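Local coordinates for multiple PDZ domain protein (Mus musculus, PDB 4XH7) that probably serves as a signalling scaffold, its fourth PDZ domain, the part crystallised here, having the fold that in relatives binds the C-terminal tails of partner proteins, at residues Ala31-Ser45 with Ser57-Leu70. Sequence-based numbering, arbitrary orientation.
Sequences AHVSKFSENSGLGIS and SVLPEGPVGHSGKL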
ATOM      1  N   ALA A  31      -5.346   1.928   2.399  1.00 21.76           N
ATOM      2  CA  ALA A  31      -5.573   3.260   1.821  1.00 21.78           C
ATOM      3  C   ALA A  31      -6.320   3.138   0.509  1.00 24.67           C
ATOM      4  O   ALA A  31      -5.969   2.319  -0.324  1.00 26.49           O
ATOM      5  CB  ALA A  31      -4.257   3.988   1.604  1.00 24.22           C
ATOM      6  N   HIS A  32      -7.349   3.963   0.325  1.00 24.98           N
ATOM      7  CA  HIS A  32      -8.027   4.014  -0.965  1.00 27.23           C
ATOM      8  C   HIS A  32      -7.519   5.236  -1.696  1.00 24.90           C
ATOM      9  O   HIS A  32      -7.665   6.386  -1.226  1.00 27.62           O
ATOM     10  CB  HIS A  32      -9.543   4.045  -0.771  1.00 26.59           C
ATOM     11  CG  HIS A  32     -10.054   2.836  -0.066  1.00 30.69           C
ATOM     12  ND1 HIS A  32     -10.345   2.831   1.280  1.00 41.06           N
ATOM     13  CD2 HIS A  32     -10.276   1.576  -0.506  1.00 41.24           C
ATOM     14  CE1 HIS A  32     -10.743   1.622   1.638  1.00 37.54           C
ATOM     15  NE2 HIS A  32     -10.703   0.838   0.574  1.00 39.43           N
ATOM     16  N   VAL A  33      -6.878   4.985  -2.825  1.00 23.22           N
ATOM     17  CA  VAL A  33      -6.173   6.029  -3.544  1.00 22.51           C
ATOM     18  C   VAL A  33      -6.816   6.173  -4.914  1.00 24.50           C
ATOM     19  O   VAL A  33      -7.227   5.178  -5.504  1.00 28.22           O
ATOM     20  CB  VAL A  33      -4.669   5.657  -3.682  1.00 23.64           C
ATOM     21  CG1 VAL A  33      -3.902   6.657  -4.551  1.00 22.90           C
ATOM     22  CG2 VAL A  33      -4.022   5.608  -2.305  1.00 23.81           C
ATOM     23  N   SER A  34      -6.919   7.404  -5.404  1.00 24.35           N
ATOM     24  CA  SER A  34      -7.342   7.638  -6.784  1.00 26.98           C
ATOM     25  C   SER A  34      -6.284   8.417  -7.529  1.00 25.93           C
ATOM     26  O   SER A  34      -5.925   9.531  -7.128  1.00 26.69           O
ATOM     27  CB  SER A  34      -8.668   8.400  -6.815  1.00 34.42           C
ATOM     28  OG  SER A  34      -9.695   7.557  -6.322  1.00 40.01           O
ATOM     29  N   LYS A  35      -5.745   7.803  -8.572  1.00 29.20           N
ATOM     30  CA  LYS A  35      -4.751   8.479  -9.384  1.00 30.09           C
ATOM     31  C   LYS A  35      -5.426   9.614 -10.149  1.00 33.41           C
ATOM     32  O   LYS A  35      -6.633   9.585 -10.365  1.00 33.19           O
ATOM     33  CB  LYS A  35      -4.074   7.499 -10.328  1.00 30.51           C
ATOM     34  CG  LYS A  35      -3.057   6.629  -9.620  1.00 32.51           C
ATOM     35  CD  LYS A  35      -2.851   5.295 -10.304  1.00 43.22           C
ATOM     36  CE  LYS A  35      -2.475   5.460 -11.740  1.00 45.86           C
ATOM     37  NZ  LYS A  35      -2.075   4.176 -12.332  1.00 44.99           N
ATOM     38  N   PHE A  36      -4.647  10.620 -10.527  1.00 28.50           N
ATOM     39  CA  PHE A  36      -5.200  11.826 -11.143  1.00 32.11           C
ATOM     40  C   PHE A  36      -5.488  11.598 -12.642  1.00 37.15           C
ATOM     41  O   PHE A  36      -6.271  12.334 -13.255  1.00 40.46           O
ATOM     42  CB  PHE A  36      -4.235  12.996 -10.962  1.00 32.45           C
ATOM     43  CG  PHE A  36      -3.993  13.390  -9.513  1.00 30.23           C
ATOM     44  CD1 PHE A  36      -4.869  13.012  -8.500  1.00 31.29           C
ATOM     45  CD2 PHE A  36      -2.879  14.138  -9.178  1.00 33.37           C
ATOM     46  CE1 PHE A  36      -4.631  13.385  -7.174  1.00 28.65           C
ATOM     47  CE2 PHE A  36      -2.630  14.522  -7.882  1.00 27.86           C
ATOM     48  CZ  PHE A  36      -3.515  14.145  -6.862  1.00 27.80           C
ATOM     49  N   SER A  37      -4.835  10.593 -13.217  1.00 36.63           N
ATOM     50  CA  SER A  37      -5.021  10.205 -14.616  1.00 39.92           C
ATOM     51  C   SER A  37      -4.499   8.787 -14.853  1.00 56.45           C
ATOM     52  O   SER A  37      -3.700   8.274 -14.064  1.00 45.14           O
ATOM     53  CB  SER A  37      -4.303  11.189 -15.536  1.00 46.57           C
ATOM     54  OG  SER A  37      -2.940  10.817 -15.652  1.00 47.55           O
ATOM     55  N   GLU A  38      -4.958   8.139 -15.921  1.00 56.39           N
ATOM     56  CA  GLU A  38      -4.539   6.763 -16.198  1.00 58.35           C
ATOM     57  C   GLU A  38      -3.022   6.683 -16.424  1.00 53.26           C
ATOM     58  O   GLU A  38      -2.369   5.697 -16.059  1.00 62.77           O
ATOM     59  CB  GLU A  38      -5.298   6.209 -17.412  1.00 53.16           C
ATOM     60  N   ASN A  39      -2.476   7.754 -16.994  1.00 63.49           N
ATOM     61  CA  ASN A  39      -1.076   7.804 -17.399  1.00 65.54           C
ATOM     62  C   ASN A  39      -0.137   8.396 -16.348  1.00 67.08           C
ATOM     63  O   ASN A  39       1.016   8.706 -16.649  1.00 70.80           O
ATOM     64  CB  ASN A  39      -0.945   8.609 -18.701  1.00 63.14           C
ATOM     65  N   SER A  40      -0.616   8.562 -15.120  1.00 57.66           N
ATOM     66  CA  SER A  40       0.243   9.106 -14.069  1.00 44.64           C
ATOM     67  C   SER A  40       0.353   8.137 -12.900  1.00 49.36           C
ATOM     68  O   SER A  40      -0.218   7.040 -12.934  1.00 43.48           O
ATOM     69  CB  SER A  40      -0.267  10.456 -13.599  1.00 39.92           C
ATOM     70  OG  SER A  40      -1.646  10.385 -13.289  1.00 45.44           O
ATOM     71  N   GLY A  41       1.099   8.531 -11.872  1.00 33.92           N
ATOM     72  CA  GLY A  41       1.466   7.577 -10.855  1.00 32.03           C
ATOM     73  C   GLY A  41       0.824   7.851  -9.507  1.00 28.66           C
ATOM     74  O   GLY A  41      -0.154   8.565  -9.382  1.00 30.26           O
ATOM     75  N   LEU A  42       1.419   7.257  -8.491  1.00 25.28           N
ATOM     76  CA  LEU A  42       0.894   7.330  -7.140  1.00 21.33           C
ATOM     77  C   LEU A  42       1.404   8.484  -6.289  1.00 24.73           C
ATOM     78  O   LEU A  42       0.883   8.699  -5.186  1.00 22.57           O
ATOM     79  CB  LEU A  42       1.235   6.018  -6.410  1.00 22.36           C
ATOM     80  CG  LEU A  42       0.608   4.766  -7.031  1.00 27.91           C
ATOM     81  CD1 LEU A  42       1.240   3.467  -6.441  1.00 24.86           C
ATOM     82  CD2 LEU A  42      -0.905   4.776  -6.814  1.00 26.97           C
ATOM     83  N   GLY A  43       2.427   9.205  -6.738  1.00 23.88           N
ATOM     84  CA  GLY A  43       2.970  10.259  -5.892  1.00 23.17           C
ATOM     85  C   GLY A  43       3.839   9.807  -4.725  1.00 22.34           C
ATOM     86  O   GLY A  43       3.865  10.470  -3.675  1.00 21.52           O
ATOM     87  N   ILE A  44       4.547   8.683  -4.890  1.00 22.27           N
ATOM     88  CA  ILE A  44       5.457   8.191  -3.849  1.00 19.61           C
ATOM     89  C   ILE A  44       6.806   7.827  -4.471  1.00 24.01           C
ATOM     90  O   ILE A  44       6.877   7.485  -5.653  1.00 28.10           O
ATOM     91  CB  ILE A  44       4.935   6.944  -3.141  1.00 18.91           C
ATOM     92  CG1 ILE A  44       4.641   5.826  -4.161  1.00 20.18           C
ATOM     93  CG2 ILE A  44       3.692   7.307  -2.312  1.00 25.11           C
ATOM     94  CD1 ILE A  44       4.156   4.534  -3.480  1.00 24.85           C
ATOM     95  N   SER A  45       7.874   7.927  -3.688  1.00 22.88           N
ATOM     96  CA  SER A  45       9.114   7.277  -4.109  1.00 22.50           C
ATOM     97  C   SER A  45       9.297   6.062  -3.248  1.00 21.24           C
ATOM     98  O   SER A  45       8.787   6.006  -2.115  1.00 22.96           O
ATOM     99  CB  SER A  45      10.318   8.188  -3.979  1.00 26.19           C
ATOM    100  OG  SER A  45      10.511   8.585  -2.649  1.00 27.24           O
ATOM    101  N   SER A  57       9.182   8.440   0.263  1.00 22.76           N
ATOM    102  CA  SER A  57       8.590   9.763   0.475  1.00 26.74           C
ATOM    103  C   SER A  57       7.176   9.791  -0.091  1.00 21.87           C
ATOM    104  O   SER A  57       6.864   9.075  -1.057  1.00 22.01           O
ATOM    105  CB  SER A  57       9.460  10.859  -0.173  1.00 28.92           C
ATOM    106  OG  SER A  57       9.394  10.797  -1.592  1.00 37.22           O
ATOM    107  N   VAL A  58       6.311  10.565   0.558  1.00 22.15           N
ATOM    108  CA  VAL A  58       4.953  10.811   0.069  1.00 19.02           C
ATOM    109  C   VAL A  58       4.862  12.285  -0.316  1.00 21.76           C
ATOM    110  O   VAL A  58       5.052  13.139   0.556  1.00 23.36           O
ATOM    111  CB  VAL A  58       3.924  10.539   1.149  1.00 20.09           C
ATOM    112  CG1 VAL A  58       2.551  10.881   0.688  1.00 22.93           C
ATOM    113  CG2 VAL A  58       3.937   9.037   1.535  1.00 18.89           C
ATOM    114  N   LEU A  59       4.542  12.575  -1.567  1.00 19.68           N
ATOM    115  CA  LEU A  59       4.317  13.985  -1.964  1.00 19.98           C
ATOM    116  C   LEU A  59       2.946  14.421  -1.458  1.00 21.01           C
ATOM    117  O   LEU A  59       1.946  13.782  -1.788  1.00 22.77           O
ATOM    118  CB  LEU A  59       4.412  14.132  -3.486  1.00 19.57           C
ATOM    119  CG  LEU A  59       5.748  13.690  -4.068  1.00 30.14           C
ATOM    120  CD1 LEU A  59       5.706  13.803  -5.570  1.00 34.71           C
ATOM    121  CD2 LEU A  59       6.846  14.562  -3.557  1.00 30.28           C
ATOM    122  N   PRO A  60       2.882  15.527  -0.673  1.00 22.31           N
ATOM    123  CA  PRO A  60       1.568  15.962  -0.185  1.00 23.19           C
ATOM    124  C   PRO A  60       0.571  16.184  -1.323  1.00 28.40           C
ATOM    125  O   PRO A  60      -0.636  15.909  -1.171  1.00 24.83           O
ATOM    126  CB  PRO A  60       1.888  17.287   0.514  1.00 19.72           C
ATOM    127  CG  PRO A  60       3.266  17.122   1.002  1.00 25.61           C
ATOM    128  CD  PRO A  60       3.973  16.320  -0.083  1.00 21.15           C
ATOM    129  N   GLU A  61       1.076  16.669  -2.462  1.00 21.65           N
ATOM    130  CA  GLU A  61       0.237  16.991  -3.605  1.00 26.24           C
ATOM    131  C   GLU A  61      -0.199  15.820  -4.488  1.00 25.61           C
ATOM    132  O   GLU A  61      -1.012  16.001  -5.413  1.00 24.02           O
ATOM    133  CB  GLU A  61       0.974  18.026  -4.477  1.00 23.26           C
ATOM    134  CG  GLU A  61       2.324  17.533  -5.035  1.00 23.25           C
ATOM    135  CD  GLU A  61       3.527  17.926  -4.149  1.00 24.84           C
ATOM    136  OE1 GLU A  61       3.402  18.048  -2.903  1.00 24.27           O
ATOM    137  OE2 GLU A  61       4.618  18.118  -4.721  1.00 24.95           O
ATOM    138  N   GLY A  62       0.291  14.610  -4.218  1.00 20.56           N
ATOM    139  CA  GLY A  62      -0.031  13.493  -5.085  1.00 20.63           C
ATOM    140  C   GLY A  62      -1.156  12.592  -4.576  1.00 22.59           C
ATOM    141  O   GLY A  62      -1.702  12.815  -3.505  1.00 23.16           O
ATOM    142  N   PRO A  63      -1.481  11.545  -5.336  1.00 22.01           N
ATOM    143  CA  PRO A  63      -2.623  10.693  -4.972  1.00 22.60           C
ATOM    144  C   PRO A  63      -2.503  10.075  -3.576  1.00 21.12           C
ATOM    145  O   PRO A  63      -3.466  10.113  -2.809  1.00 20.94           O
ATOM    146  CB  PRO A  63      -2.595   9.601  -6.044  1.00 23.38           C
ATOM    147  CG  PRO A  63      -2.029  10.354  -7.266  1.00 24.61           C
ATOM    148  CD  PRO A  63      -0.998  11.288  -6.704  1.00 23.89           C
ATOM    149  N   VAL A  64      -1.356   9.477  -3.260  1.00 21.66           N
ATOM    150  CA  VAL A  64      -1.219   8.864  -1.925  1.00 20.92           C
ATOM    151  C   VAL A  64      -1.284   9.940  -0.828  1.00 18.62           C
ATOM    152  O   VAL A  64      -1.912   9.733   0.240  1.00 20.23           O
ATOM    153  CB  VAL A  64       0.075   8.059  -1.839  1.00 16.58           C
ATOM    154  CG1 VAL A  64       0.386   7.703  -0.389  1.00 18.66           C
ATOM    155  CG2 VAL A  64      -0.027   6.781  -2.695  1.00 19.71           C
ATOM    156  N   GLY A  65      -0.674  11.106  -1.086  1.00 20.80           N
ATOM    157  CA  GLY A  65      -0.752  12.201  -0.131  1.00 18.20           C
ATOM    158  C   GLY A  65      -2.203  12.633   0.097  1.00 22.25           C
ATOM    159  O   GLY A  65      -2.609  12.946   1.233  1.00 25.09           O
ATOM    160  N   HIS A  66      -3.000  12.616  -0.974  1.00 23.36           N
ATOM    161  CA  HIS A  66      -4.398  13.014  -0.848  1.00 24.09           C
ATOM    162  C   HIS A  66      -5.188  12.032  -0.006  1.00 26.27           C
ATOM    163  O   HIS A  66      -6.135  12.435   0.690  1.00 25.69           O
ATOM    164  CB  HIS A  66      -5.055  13.156  -2.213  1.00 24.74           C
ATOM    165  CG  HIS A  66      -4.710  14.439  -2.910  1.00 28.96           C
ATOM    166  ND1 HIS A  66      -5.510  14.999  -3.882  1.00 35.37           N
ATOM    167  CD2 HIS A  66      -3.637  15.256  -2.787  1.00 25.34           C
ATOM    168  CE1 HIS A  66      -4.959  16.124  -4.311  1.00 33.54           C
ATOM    169  NE2 HIS A  66      -3.820  16.303  -3.666  1.00 34.22           N
ATOM    170  N   SER A  67      -4.821  10.756  -0.059  1.00 20.43           N
ATOM    171  CA  SER A  67      -5.451   9.766   0.827  1.00 21.67           C
ATOM    172  C   SER A  67      -5.138  10.037   2.296  1.00 24.75           C
ATOM    173  O   SER A  67      -6.005   9.889   3.158  1.00 28.51           O
ATOM    174  CB  SER A  67      -5.012   8.349   0.476  1.00 25.97           C
ATOM    175  OG  SER A  67      -4.995   7.581   1.660  1.00 35.87           O
ATOM    176  N   GLY A  68      -3.903  10.422   2.594  1.00 20.79           N
ATOM    177  CA  GLY A  68      -3.547  10.787   3.950  1.00 22.00           C
ATOM    178  C   GLY A  68      -3.186   9.638   4.891  1.00 22.01           C
ATOM    179  O   GLY A  68      -2.692   9.889   5.978  1.00 23.29           O
ATOM    180  N   LYS A  69      -3.422   8.401   4.460  1.00 21.94           N
ATOM    181  CA  LYS A  69      -3.246   7.237   5.311  1.00 24.73           C
ATOM    182  C   LYS A  69      -1.833   6.681   5.377  1.00 23.74           C
ATOM    183  O   LYS A  69      -1.506   5.915   6.303  1.00 23.63           O
ATOM    184  CB  LYS A  69      -4.142   6.097   4.811  1.00 23.86           C
ATOM    185  CG  LYS A  69      -5.634   6.371   4.826  1.00 32.59           C
ATOM    186  CD  LYS A  69      -6.173   6.278   6.218  1.00 48.19           C
ATOM    187  CE  LYS A  69      -7.682   6.240   6.203  1.00 60.79           C
ATOM    188  NZ  LYS A  69      -8.217   6.725   7.502  1.00 66.67           N
ATOM    189  N   LEU A  70      -1.045   6.949   4.343  1.00 21.17           N
ATOM    190  CA  LEU A  70       0.259   6.323   4.223  1.00 18.06           C
ATOM    191  C   LEU A  70       1.378   7.319   4.497  1.00 21.37           C
ATOM    192  O   LEU A  70       1.310   8.489   4.110  1.00 22.49           O
ATOM    193  CB  LEU A  70       0.424   5.712   2.829  1.00 18.67           C
ATOM    194  CG  LEU A  70      -0.620   4.675   2.436  1.00 21.75           C
ATOM    195  CD1 LEU A  70      -0.321   4.050   1.087  1.00 20.96           C
ATOM    196  CD2 LEU A  70      -0.725   3.550   3.477  1.00 24.13           C
TER
HETATM  197  O   HOH W   1      -7.985   6.000   2.170  1.00 40.24           O
HETATM  198  O   HOH W   2      -6.099   9.629  -3.582  1.00 25.96           O
HETATM  199  O   HOH W   3       1.320  11.548  -3.015  1.00 23.95           O
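Pro63, at the start of helix 63-67, lies over one face of the Phe36 ring, its CG 3.9 Å from the ring centroid and only 7° off the normal, a CH-pi contact. Glu61 O meets the edge of the same ring in its plane, 3.3 Å from CE2, while Phe36 CZ sits above the His66 ring near its rim, the two planes inclined at 54°. Pro63 also meets strand 31-34: a chi1 of 174° swings Val33 CG1 away from the backbone N and onto Pro63 CB (3.6 Å), leaving CG2 to face Val64 CG2 and Ser67 CB. Cutting this valine back to an alanine would probably open a gap beside Pro63 CB and take a neighbour from Ser67 CB, Val64 keeping Ile44 and Leu42. Ile44 CG2 packs 3.7 Å from Val64 CB; two residues before Val33, Ala31 CB fits against Leu70 CG. Backbone bonds and two waters tie the chains behind these side chains: Val64 N donates to Leu42 O (3.1 Å) and Leu59 N to Gly43 O, one water joins Gly43 O, Leu59 O and Gly65 N, and another links Ser34 N to Pro63 O. A CB on Gly43 (phi positive) or on Gly62, the N-cap, would point into the other. Beyond, Ser45 and Ser57 form a hydrogen-bonded antiparallel pair, their hydroxyls 2.7 Å apart (OG to OG). The helix thus packs on edge strand 26-34, while its N-terminal end and the preceding turn hold Gly41-Leu42-Gly43-Ile44, the GLGF motif that in related PDZ domains, and probably here, receives a peptide's C-terminal carboxylate.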